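Local coordinates for ATP-dependent Clp protease adapter protein ClpS 2 (Agrobacterium tumefaciens, PDB 4YJM) that probably adjusts the substrate specificity of ATP-dependent ClpAP proteolysis as an N-end rule adaptor that binds the N-terminal domain of the chaperone ClpA, at residues 70-74 against 75-79; 40-43 against 44-48; 32-36 against 37-41. All coordinates share one frame; numbering follows the deposited sequence.

How the contacts relate
From the N terminus, contact 3 comes first: the loop that follows strand 23-29 turns at 32-36 into the opening of helix 36-47. Contact 2 takes up the same helix where contact 3 leaves it, sharing Thr40 and Val41, and carries it to its end at Phe47, with Arg48 just beyond. After helix 51-64 the chain returns as strand 66-73, and contact 1 is the corner where that strand passes into helix 74-91. None encloses another: contacts 3 and 2 overlap along one helix, and contact 1 follows both in series. Contacts 1 and 2 touch where Val70 CG1 meets Phe47 CE1 at 4.0 Å, joining strand to helix; contact 3 lies across the chain's centre from contact 1.

Contact 1. Residues 70-74 against 75-79; sequences VVCER and DIAET
At the edge of the Arg74 guanidinium, in its plane, sits a water that accepts from NE, and the Glu78 carboxylate also lies near that edge, its plane turned 39° from the guanidinium. Asp75 OD1 approaches obliquely. The water ties the three side chains together: it accepts the N-H of Arg74 NE at 3.2 Å and donates to Asp75 OD1 and to Glu78 OE1, the latter at 2.7 Å. Neither acid makes a direct salt bridge here, since Arg74 NE stays 4.0 Å from Glu78 OE2 and 4.3 Å from Asp75 OD1. Instead the aliphatic part of the arginine runs beside Glu78, pointing the same way, and Arg74 CG comes to 3.2 Å from Glu78 OE2 before the chain bends at chi3 (69°). This is a strand-to-helix corner: edge strand 66-73 gives way to helix 74-91, with Glu73 at the N-cap position. Its carbonyl O accepts from Ala77 N at 2.9 Å in a nearly straight bond, and Arg74 O receives Glu78 N in the next one. At the following residue, Asp75 O is held from opposite faces of its carbonyl plane by Thr79 N and Thr79 OG1. Cys72 fills the inside of the corner: SG, set between its own backbone N and carbonyl carbon (chi1 58°), packs 3.7 Å from Ala77 CB, with Ile76 CG2 a little farther off. On the outer, exposed side the Ile76 and Glu73 side chains cross at about a right angle, with Ile76 CD1 3.5 Å from Glu73 OE1, and the carboxylates of Glu73 and Asp75 probably repel each other, although Asp75 is poorly ordered. Strand 23-29 lies alongside: Cys72 pairs with Tyr24 through the backbone, while Ala77 rests on Val26.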
ATOM      1  N   VAL A  70      -5.798   3.183   0.098  1.00 23.22           N
ATOM      2  CA  VAL A  70      -6.365   4.514   0.196  1.00 20.46           C
ATOM      3  C   VAL A  70      -6.606   5.021  -1.239  1.00 19.53           C
ATOM      4  O   VAL A  70      -5.979   4.517  -2.171  1.00 22.02           O
ATOM      5  CB  VAL A  70      -5.438   5.454   0.989  1.00 27.03           C
ATOM      6  CG1 VAL A  70      -4.121   5.690   0.235  1.00 28.54           C
ATOM      7  CG2 VAL A  70      -6.121   6.763   1.320  1.00 34.69           C
ATOM      8  N   VAL A  71      -7.499   5.995  -1.403  1.00 22.84           N
ATOM      9  CA  VAL A  71      -7.697   6.647  -2.711  1.00 24.22           C
ATOM     10  C   VAL A  71      -7.600   8.159  -2.450  1.00 20.62           C
ATOM     11  O   VAL A  71      -8.330   8.727  -1.629  1.00 24.63           O
ATOM     12  CB  VAL A  71      -9.038   6.309  -3.338  1.00 25.25           C
ATOM     13  CG1 VAL A  71      -9.097   6.826  -4.801  1.00 32.88           C
ATOM     14  CG2 VAL A  71      -9.367   4.798  -3.247  1.00 24.30           C
ATOM     15  N   CYS A  72      -6.628   8.812  -3.098  1.00 23.42           N
ATOM     16  CA  CYS A  72      -6.331  10.204  -2.769  1.00 22.09           C
ATOM     17  C   CYS A  72      -5.763  10.946  -3.982  1.00 27.59           C
ATOM     18  O   CYS A  72      -5.642  10.387  -5.061  1.00 24.25           O
ATOM     19  CB  CYS A  72      -5.349  10.283  -1.600  1.00 32.55           C
ATOM     20  SG  CYS A  72      -3.780   9.439  -1.889  1.00 28.87           S
ATOM     21  N   GLU A  73      -5.455  12.218  -3.785  1.00 22.60           N
ATOM     22  CA  GLU A  73      -4.886  13.062  -4.835  1.00 24.25           C
ATOM     23  C   GLU A  73      -3.639  12.393  -5.432  1.00 21.89           C
ATOM     24  O   GLU A  73      -2.842  11.784  -4.710  1.00 21.60           O
ATOM     25  CB  GLU A  73      -4.532  14.447  -4.247  1.00 33.50           C
ATOM     26  CG  GLU A  73      -3.692  15.352  -5.153  1.00 66.24           C
ATOM     27  CD  GLU A  73      -3.332  16.691  -4.504  1.00 82.83           C
ATOM     28  OE1 GLU A  73      -3.553  16.852  -3.287  1.00 96.73           O
ATOM     29  OE2 GLU A  73      -2.827  17.582  -5.216  1.00105.63           O
ATOM     30  N   ARG A  74      -3.470  12.523  -6.739  1.00 26.79           N
ATOM     31  CA  ARG A  74      -2.380  11.808  -7.412  1.00 22.41           C
ATOM     32  C   ARG A  74      -1.015  12.000  -6.743  1.00 26.38           C
ATOM     33  O   ARG A  74      -0.323  11.034  -6.470  1.00 25.46           O
ATOM     34  CB  ARG A  74      -2.283  12.274  -8.875  1.00 27.41           C
ATOM     35  CG  ARG A  74      -1.288  11.477  -9.689  1.00 27.73           C
ATOM     36  CD  ARG A  74      -1.307  11.953 -11.157  1.00 27.22           C
ATOM     37  NE  ARG A  74      -0.757  13.295 -11.267  1.00 43.84           N
ATOM     38  CZ  ARG A  74      -1.378  14.319 -11.837  1.00 54.93           C
ATOM     39  NH1 ARG A  74      -2.583  14.166 -12.371  1.00 50.43           N
ATOM     40  NH2 ARG A  74      -0.780  15.496 -11.869  1.00 60.49           N
ATOM     41  N   ASP A  75      -0.590  13.247  -6.524  1.00 24.43           N
ATOM     42  CA  ASP A  75       0.720  13.518  -5.911  1.00 30.20           C
ATOM     43  C   ASP A  75       0.899  12.798  -4.590  1.00 31.55           C
ATOM     44  O   ASP A  75       1.969  12.268  -4.313  1.00 25.46           O
ATOM     45  CB  ASP A  75       0.941  15.034  -5.694  1.00 46.06           C
ATOM     46  CG  ASP A  75       0.929  15.827  -6.989  1.00 96.94           C
ATOM     47  OD1 ASP A  75       1.254  15.263  -8.054  1.00115.32           O
ATOM     48  OD2 ASP A  75       0.602  17.031  -6.941  1.00111.00           O
ATOM     49  N   ILE A  76      -0.151  12.782  -3.771  1.00 30.32           N
ATOM     50  CA  ILE A  76      -0.067  12.173  -2.464  1.00 21.51           C
ATOM     51  C   ILE A  76      -0.031  10.653  -2.597  1.00 26.19           C
ATOM     52  O   ILE A  76       0.781   9.995  -1.939  1.00 26.28           O
ATOM     53  CB  ILE A  76      -1.236  12.593  -1.571  1.00 24.92           C
ATOM     54  CG1 ILE A  76      -1.273  14.126  -1.486  1.00 35.00           C
ATOM     55  CG2 ILE A  76      -1.106  11.919  -0.186  1.00 36.89           C
ATOM     56  CD1 ILE A  76      -2.490  14.661  -0.775  1.00 56.63           C
ATOM     57  N   ALA A  77      -0.847  10.104  -3.496  1.00 25.14           N
ATOM     58  CA  ALA A  77      -0.804   8.656  -3.772  1.00 20.56           C
ATOM     59  C   ALA A  77       0.585   8.196  -4.172  1.00 25.07           C
ATOM     60  O   ALA A  77       1.107   7.181  -3.657  1.00 27.24           O
ATOM     61  CB  ALA A  77      -1.805   8.296  -4.864  1.00 22.58           C
ATOM     62  N   GLU A  78       1.216   8.953  -5.077  1.00 23.39           N
ATOM     63  CA  GLU A  78       2.553   8.610  -5.564  1.00 24.95           C
ATOM     64  C   GLU A  78       3.561   8.689  -4.432  1.00 29.21           C
ATOM     65  O   GLU A  78       4.419   7.827  -4.299  1.00 27.60           O
ATOM     66  CB  GLU A  78       2.974   9.524  -6.712  1.00 28.90           C
ATOM     67  CG  GLU A  78       2.161   9.315  -7.983  1.00 24.18           C
ATOM     68  CD  GLU A  78       2.276  10.429  -9.010  1.00 30.57           C
ATOM     69  OE1 GLU A  78       2.942  11.439  -8.760  1.00 28.87           O
ATOM     70  OE2 GLU A  78       1.678  10.289 -10.108  1.00 28.67           O
ATOM     71  N   THR A  79       3.480   9.742  -3.629  1.00 23.43           N
ATOM     72  CA  THR A  79       4.430   9.935  -2.528  1.00 27.29           C
ATOM     73  C   THR A  79       4.352   8.827  -1.508  1.00 23.72           C
ATOM     74  O   THR A  79       5.369   8.261  -1.110  1.00 28.62           O
ATOM     75  CB  THR A  79       4.187  11.290  -1.822  1.00 30.66           C
ATOM     76  OG1 THR A  79       4.538  12.315  -2.728  1.00 34.12           O
ATOM     77  CG2 THR A  79       5.098  11.462  -0.620  1.00 38.90           C
TER
HETATM   78  O   HOH W   1       2.091  13.747  -9.856  1.00 34.57           O

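Contact 2. Residues 40-43 against 44-48; sequences TVVL and KAVFR
Leu43 and Phe47, one helical turn apart, meet through Leu43 CD2 and Phe47 CD2 at 4.1 Å on the packed side of helix 36-47. Phe47 CG lies beside its own backbone N (chi1 -58°), which swings the ring back along the helix and brings Leu43 O near its edge. Over one ring face lies Val46 CG1, 3.6 Å above the plane and offset toward the rim. Val46 also packs backward, its CG2 3.5 Å from Val42 O and 4.3 Å from Val42 CG1. Beyond the helix, Phe47 presses on Val69 and Val70 of strand 66-73 and Ala84 of helix 74-91, while Val42 and Leu43 reach Phe97 of strand 97-101.

The other side is looser. Val41, Lys44 and Ala45 are exposed, and none of their side chains packs on another; Ala45 CB sits 3.4 Å from Val41 O, and the lysine chain, bent at chi2, leads away from the earlier turn.

Four i to i+4 bonds span the segments, the last the least straight. Phe47 N reaches Leu43 O with an N-H...O angle of 141°, from above the carbonyl plane. Arg48 leaves the helix with positive phi (61°), and its N makes a weak bond to Lys44 O, while Val46 O accepts from Lys80 NZ. This is the C-terminal end of an amphipathic helix packed on strands 66-73 and 97-101 and helix 74-91 of the ClpS fold.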
ATOM      1  N   THR A  40       2.418  -4.882   8.379  1.00 29.22           N
ATOM      2  CA  THR A  40       1.575  -4.219   9.361  1.00 32.40           C
ATOM      3  C   THR A  40       2.185  -2.896   9.849  1.00 36.57           C
ATOM      4  O   THR A  40       1.490  -1.872   9.920  1.00 29.75           O
ATOM      5  CB  THR A  40       1.301  -5.146  10.547  1.00 45.08           C
ATOM      6  OG1 THR A  40       0.364  -6.145  10.140  1.00 44.32           O
ATOM      7  CG2 THR A  40       0.724  -4.390  11.737  1.00 41.76           C
ATOM      8  N   VAL A  41       3.480  -2.881  10.151  1.00 29.24           N
ATOM      9  CA  VAL A  41       4.060  -1.664  10.704  1.00 29.03           C
ATOM     10  C   VAL A  41       4.288  -0.643   9.585  1.00 26.57           C
ATOM     11  O   VAL A  41       4.174   0.548   9.833  1.00 29.33           O
ATOM     12  CB  VAL A  41       5.361  -1.957  11.483  1.00 36.32           C
ATOM     13  CG1 VAL A  41       5.056  -2.890  12.631  1.00 39.12           C
ATOM     14  CG2 VAL A  41       6.408  -2.617  10.598  1.00 44.69           C
ATOM     15  N   VAL A  42       4.515  -1.087   8.351  1.00 25.27           N
ATOM     16  CA  VAL A  42       4.563  -0.140   7.227  1.00 23.32           C
ATOM     17  C   VAL A  42       3.204   0.539   7.013  1.00 32.38           C
ATOM     18  O   VAL A  42       3.119   1.764   6.885  1.00 24.33           O
ATOM     19  CB  VAL A  42       5.005  -0.811   5.930  1.00 27.84           C
ATOM     20  CG1 VAL A  42       4.800   0.111   4.719  1.00 26.74           C
ATOM     21  CG2 VAL A  42       6.479  -1.193   6.043  1.00 30.96           C
ATOM     22  N   LEU A  43       2.138  -0.250   7.011  1.00 26.79           N
ATOM     23  CA  LEU A  43       0.788   0.289   6.853  1.00 27.45           C
ATOM     24  C   LEU A  43       0.433   1.263   7.971  1.00 26.70           C
ATOM     25  O   LEU A  43      -0.257   2.265   7.755  1.00 27.45           O
ATOM     26  CB  LEU A  43      -0.253  -0.841   6.835  1.00 26.48           C
ATOM     27  CG  LEU A  43      -0.178  -1.785   5.623  1.00 28.00           C
ATOM     28  CD1 LEU A  43      -1.172  -2.900   5.745  1.00 25.49           C
ATOM     29  CD2 LEU A  43      -0.446  -1.031   4.319  1.00 28.03           C
ATOM     30  N   LYS A  44       0.856   0.947   9.196  1.00 26.63           N
ATOM     31  CA  LYS A  44       0.598   1.831  10.310  1.00 30.91           C
ATOM     32  C   LYS A  44       1.371   3.161  10.127  1.00 34.30           C
ATOM     33  O   LYS A  44       0.818   4.257  10.335  1.00 32.19           O
ATOM     34  CB  LYS A  44       0.976   1.154  11.640  1.00 32.83           C
ATOM     35  CG  LYS A  44       0.720   2.003  12.891  1.00 55.13           C
ATOM     36  CD  LYS A  44      -0.763   2.351  13.047  1.00 94.24           C
ATOM     37  CE  LYS A  44      -1.064   2.928  14.421  1.00124.93           C
ATOM     38  NZ  LYS A  44      -2.528   3.034  14.672  1.00144.92           N
ATOM     39  N   ALA A  45       2.649   3.067   9.785  1.00 30.53           N
ATOM     40  CA  ALA A  45       3.514   4.261   9.765  1.00 34.05           C
ATOM     41  C   ALA A  45       3.131   5.225   8.633  1.00 28.42           C
ATOM     42  O   ALA A  45       3.104   6.423   8.830  1.00 31.09           O
ATOM     43  CB  ALA A  45       4.971   3.867   9.617  1.00 32.50           C
ATOM     44  N   VAL A  46       2.881   4.674   7.457  1.00 23.40           N
ATOM     45  CA  VAL A  46       2.683   5.458   6.223  1.00 22.34           C
ATOM     46  C   VAL A  46       1.210   5.836   6.049  1.00 35.47           C
ATOM     47  O   VAL A  46       0.918   6.947   5.625  1.00 27.12           O
ATOM     48  CB  VAL A  46       3.198   4.703   5.006  1.00 24.54           C
ATOM     49  CG1 VAL A  46       2.946   5.501   3.688  1.00 30.20           C
ATOM     50  CG2 VAL A  46       4.730   4.414   5.161  1.00 29.55           C
ATOM     51  N   PHE A  47       0.292   4.946   6.418  1.00 29.88           N
ATOM     52  CA  PHE A  47      -1.135   5.166   6.131  1.00 32.83           C
ATOM     53  C   PHE A  47      -2.005   5.269   7.383  1.00 32.34           C
ATOM     54  O   PHE A  47      -3.229   5.400   7.283  1.00 36.10           O
ATOM     55  CB  PHE A  47      -1.661   4.046   5.217  1.00 24.55           C
ATOM     56  CG  PHE A  47      -0.932   3.919   3.939  1.00 25.93           C
ATOM     57  CD1 PHE A  47      -1.244   4.739   2.871  1.00 27.31           C
ATOM     58  CD2 PHE A  47       0.059   2.977   3.782  1.00 23.29           C
ATOM     59  CE1 PHE A  47      -0.604   4.622   1.705  1.00 23.92           C
ATOM     60  CE2 PHE A  47       0.735   2.862   2.588  1.00 24.56           C
ATOM     61  CZ  PHE A  47       0.395   3.669   1.533  1.00 30.77           C
ATOM     62  N   ARG A  48      -1.395   5.227   8.561  1.00 25.39           N
ATOM     63  CA  ARG A  48      -2.109   5.351   9.819  1.00 33.70           C
ATOM     64  C   ARG A  48      -3.146   4.225   9.988  1.00 38.39           C
ATOM     65  O   ARG A  48      -4.120   4.380  10.712  1.00 33.48           O
ATOM     66  CB  ARG A  48      -2.771   6.738   9.913  1.00 39.68           C
ATOM     67  CG  ARG A  48      -1.763   7.905   9.798  1.00 71.50           C
ATOM     68  CD  ARG A  48      -2.435   9.279   9.861  1.00123.45           C
ATOM     69  NE  ARG A  48      -3.165   9.479  11.109  1.00154.53           N
ATOM     70  CZ  ARG A  48      -4.093  10.410  11.298  1.00161.85           C
ATOM     71  NH1 ARG A  48      -4.421  11.242  10.319  1.00177.12           N
ATOM     72  NH2 ARG A  48      -4.701  10.505  12.472  1.00179.58           N
TER

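Contact 3. Residues 32-36 against 37-41; sequences DYTPR and EFVTV
Pro35 O receives two backbone N-H groups from the first turn of helix 36-47, a nearly straight bond from Val39 N at 3.1 Å and a weak one from Phe38 N, with Pro35 at the N-cap position. Arg36 O continues the pattern, accepting from Thr40 N at 3.1 Å and, weakly, from the Thr40 hydroxyl. Ahead of the proline, Thr34 turns its methyl to the helix: with chi1 at -51°, Thr34 CG2 is the branch trans to N and touches Val39 CG2 at 3.7 Å and Phe38 CD2 at 3.8 Å. The methyl meets the ring obliquely; the Thr34 and Val39 side chains cross at about a right angle. Pro35 CD faces Phe38 CB at 4.2 Å. Phe38 CG is also trans to its N (chi1 -175°), which leads the ring away from the loop, leaving CD2 nearest Thr34. Asp31 OD1 accepts from the backbone N of both Tyr33 and Thr34. In ClpS relatives this loop and helix start help border the pocket for the N-terminal residue of N-degrons, and probably do here. Phe93, in the loop between helix 74-91 and strand 97-101, packs edge-to-face with Phe38, while Met58 of helix 51-64 meets Arg36, Val39 and Thr40.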
ATOM      1  N   ASP A  32       5.410 -13.285  -1.575  1.00 49.19           N
ATOM      2  CA  ASP A  32       5.738 -14.463  -0.773  1.00 60.35           C
ATOM      3  C   ASP A  32       6.812 -14.252   0.281  1.00 48.39           C
ATOM      4  O   ASP A  32       7.157 -15.202   0.976  1.00 50.37           O
ATOM      5  CB  ASP A  32       6.248 -15.603  -1.666  1.00 91.30           C
ATOM      6  CG  ASP A  32       5.251 -16.050  -2.700  1.00 76.33           C
ATOM      7  OD1 ASP A  32       4.036 -15.898  -2.472  1.00 80.25           O
ATOM      8  OD2 ASP A  32       5.700 -16.585  -3.739  1.00 66.48           O
ATOM      9  N   TYR A  33       7.378 -13.050   0.382  1.00 47.94           N
ATOM     10  CA  TYR A  33       8.685 -12.914   1.047  1.00 52.92           C
ATOM     11  C   TYR A  33       8.715 -11.849   2.128  1.00 50.35           C
ATOM     12  O   TYR A  33       9.526 -11.918   3.044  1.00 45.38           O
ATOM     13  CB  TYR A  33       9.773 -12.612   0.013  1.00 78.84           C
ATOM     14  CG  TYR A  33      10.083 -13.801  -0.853  1.00 90.35           C
ATOM     15  CD1 TYR A  33      10.843 -14.857  -0.363  1.00 93.31           C
ATOM     16  CD2 TYR A  33       9.602 -13.882  -2.149  1.00 95.82           C
ATOM     17  CE1 TYR A  33      11.117 -15.956  -1.144  1.00 99.52           C
ATOM     18  CE2 TYR A  33       9.876 -14.979  -2.940  1.00127.87           C
ATOM     19  CZ  TYR A  33      10.632 -16.012  -2.431  1.00120.82           C
ATOM     20  OH  TYR A  33      10.904 -17.107  -3.212  1.00118.97           O
ATOM     21  N   THR A  34       7.839 -10.867   2.034  1.00 39.41           N
ATOM     22  CA  THR A  34       7.835  -9.814   3.035  1.00 36.43           C
ATOM     23  C   THR A  34       7.092 -10.308   4.263  1.00 42.25           C
ATOM     24  O   THR A  34       5.943 -10.730   4.151  1.00 37.66           O
ATOM     25  CB  THR A  34       7.165  -8.516   2.497  1.00 41.62           C
ATOM     26  OG1 THR A  34       7.731  -8.142   1.221  1.00 39.74           O
ATOM     27  CG2 THR A  34       7.360  -7.379   3.494  1.00 44.25           C
ATOM     28  N   PRO A  35       7.709 -10.211   5.456  1.00 40.54           N
ATOM     29  CA  PRO A  35       6.967 -10.697   6.626  1.00 53.16           C
ATOM     30  C   PRO A  35       5.691  -9.921   6.913  1.00 41.40           C
ATOM     31  O   PRO A  35       5.649  -8.694   6.814  1.00 42.58           O
ATOM     32  CB  PRO A  35       7.965 -10.526   7.787  1.00 62.56           C
ATOM     33  CG  PRO A  35       9.298 -10.405   7.149  1.00 57.93           C
ATOM     34  CD  PRO A  35       9.076  -9.783   5.801  1.00 50.63           C
ATOM     35  N   ARG A  36       4.666 -10.668   7.308  1.00 49.82           N
ATOM     36  CA  ARG A  36       3.352 -10.130   7.617  1.00 52.74           C
ATOM     37  C   ARG A  36       3.457  -8.985   8.636  1.00 43.03           C
ATOM     38  O   ARG A  36       2.823  -7.947   8.492  1.00 40.97           O
ATOM     39  CB  ARG A  36       2.471 -11.271   8.142  1.00 81.36           C
ATOM     40  CG  ARG A  36       1.042 -10.907   8.527  1.00104.98           C
ATOM     41  CD  ARG A  36       0.181 -12.158   8.761  1.00147.55           C
ATOM     42  NE  ARG A  36       0.226 -13.074   7.620  1.00146.33           N
ATOM     43  CZ  ARG A  36       0.930 -14.204   7.569  1.00142.25           C
ATOM     44  NH1 ARG A  36       1.662 -14.604   8.602  1.00153.79           N
ATOM     45  NH2 ARG A  36       0.894 -14.946   6.472  1.00154.66           N
ATOM     46  N   GLU A  37       4.273  -9.173   9.659  1.00 38.92           N
ATOM     47  CA  GLU A  37       4.370  -8.198  10.731  1.00 45.73           C
ATOM     48  C   GLU A  37       5.098  -6.932  10.276  1.00 45.60           C
ATOM     49  O   GLU A  37       4.856  -5.858  10.822  1.00 40.86           O
ATOM     50  CB  GLU A  37       5.059  -8.812  11.947  1.00 85.64           C
ATOM     51  CG  GLU A  37       4.196  -9.822  12.679  1.00127.06           C
ATOM     52  CD  GLU A  37       2.832  -9.265  13.036  1.00165.86           C
ATOM     53  OE1 GLU A  37       2.732  -8.049  13.305  1.00184.03           O
ATOM     54  OE2 GLU A  37       1.856 -10.043  13.029  1.00198.10           O
ATOM     55  N   PHE A  38       5.977  -7.059   9.282  1.00 34.71           N
ATOM     56  CA  PHE A  38       6.628  -5.890   8.686  1.00 35.08           C
ATOM     57  C   PHE A  38       5.610  -5.076   7.917  1.00 41.64           C
ATOM     58  O   PHE A  38       5.584  -3.854   8.033  1.00 35.95           O
ATOM     59  CB  PHE A  38       7.784  -6.277   7.752  1.00 40.26           C
ATOM     60  CG  PHE A  38       8.552  -5.083   7.202  1.00 34.20           C
ATOM     61  CD1 PHE A  38       9.438  -4.360   8.012  1.00 38.92           C
ATOM     62  CD2 PHE A  38       8.394  -4.687   5.892  1.00 34.48           C
ATOM     63  CE1 PHE A  38      10.140  -3.252   7.497  1.00 34.59           C
ATOM     64  CE2 PHE A  38       9.075  -3.584   5.384  1.00 35.61           C
ATOM     65  CZ  PHE A  38       9.945  -2.876   6.177  1.00 34.26           C
ATOM     66  N   VAL A  39       4.762  -5.738   7.130  1.00 35.34           N
ATOM     67  CA  VAL A  39       3.749  -4.992   6.350  1.00 28.00           C
ATOM     68  C   VAL A  39       2.812  -4.255   7.281  1.00 26.95           C
ATOM     69  O   VAL A  39       2.423  -3.121   6.993  1.00 37.69           O
ATOM     70  CB  VAL A  39       2.932  -5.916   5.394  1.00 35.78           C
ATOM     71  CG1 VAL A  39       1.918  -5.138   4.550  1.00 27.92           C
ATOM     72  CG2 VAL A  39       3.865  -6.644   4.474  1.00 32.79           C
ATOM     73  N   THR A  40       2.418  -4.882   8.379  1.00 29.22           N
ATOM     74  CA  THR A  40       1.575  -4.219   9.361  1.00 32.40           C
ATOM     75  C   THR A  40       2.185  -2.896   9.849  1.00 36.57           C
ATOM     76  O   THR A  40       1.490  -1.872   9.920  1.00 29.75           O
ATOM     77  CB  THR A  40       1.301  -5.146  10.547  1.00 45.08           C
ATOM     78  OG1 THR A  40       0.364  -6.145  10.140  1.00 44.32           O
ATOM     79  CG2 THR A  40       0.724  -4.390  11.737  1.00 41.76           C
ATOM     80  N   VAL A  41       3.480  -2.881  10.151  1.00 29.24           N
ATOM     81  CA  VAL A  41       4.060  -1.664  10.704  1.00 29.03           C
ATOM     82  C   VAL A  41       4.288  -0.643   9.585  1.00 26.57           C
ATOM     83  O   VAL A  41       4.174   0.548   9.833  1.00 29.33           O
ATOM     84  CB  VAL A  41       5.361  -1.957  11.483  1.00 36.32           C
ATOM     85  CG1 VAL A  41       5.056  -2.890  12.631  1.00 39.12           C
ATOM     86  CG2 VAL A  41       6.408  -2.617  10.598  1.00 44.69           C
TER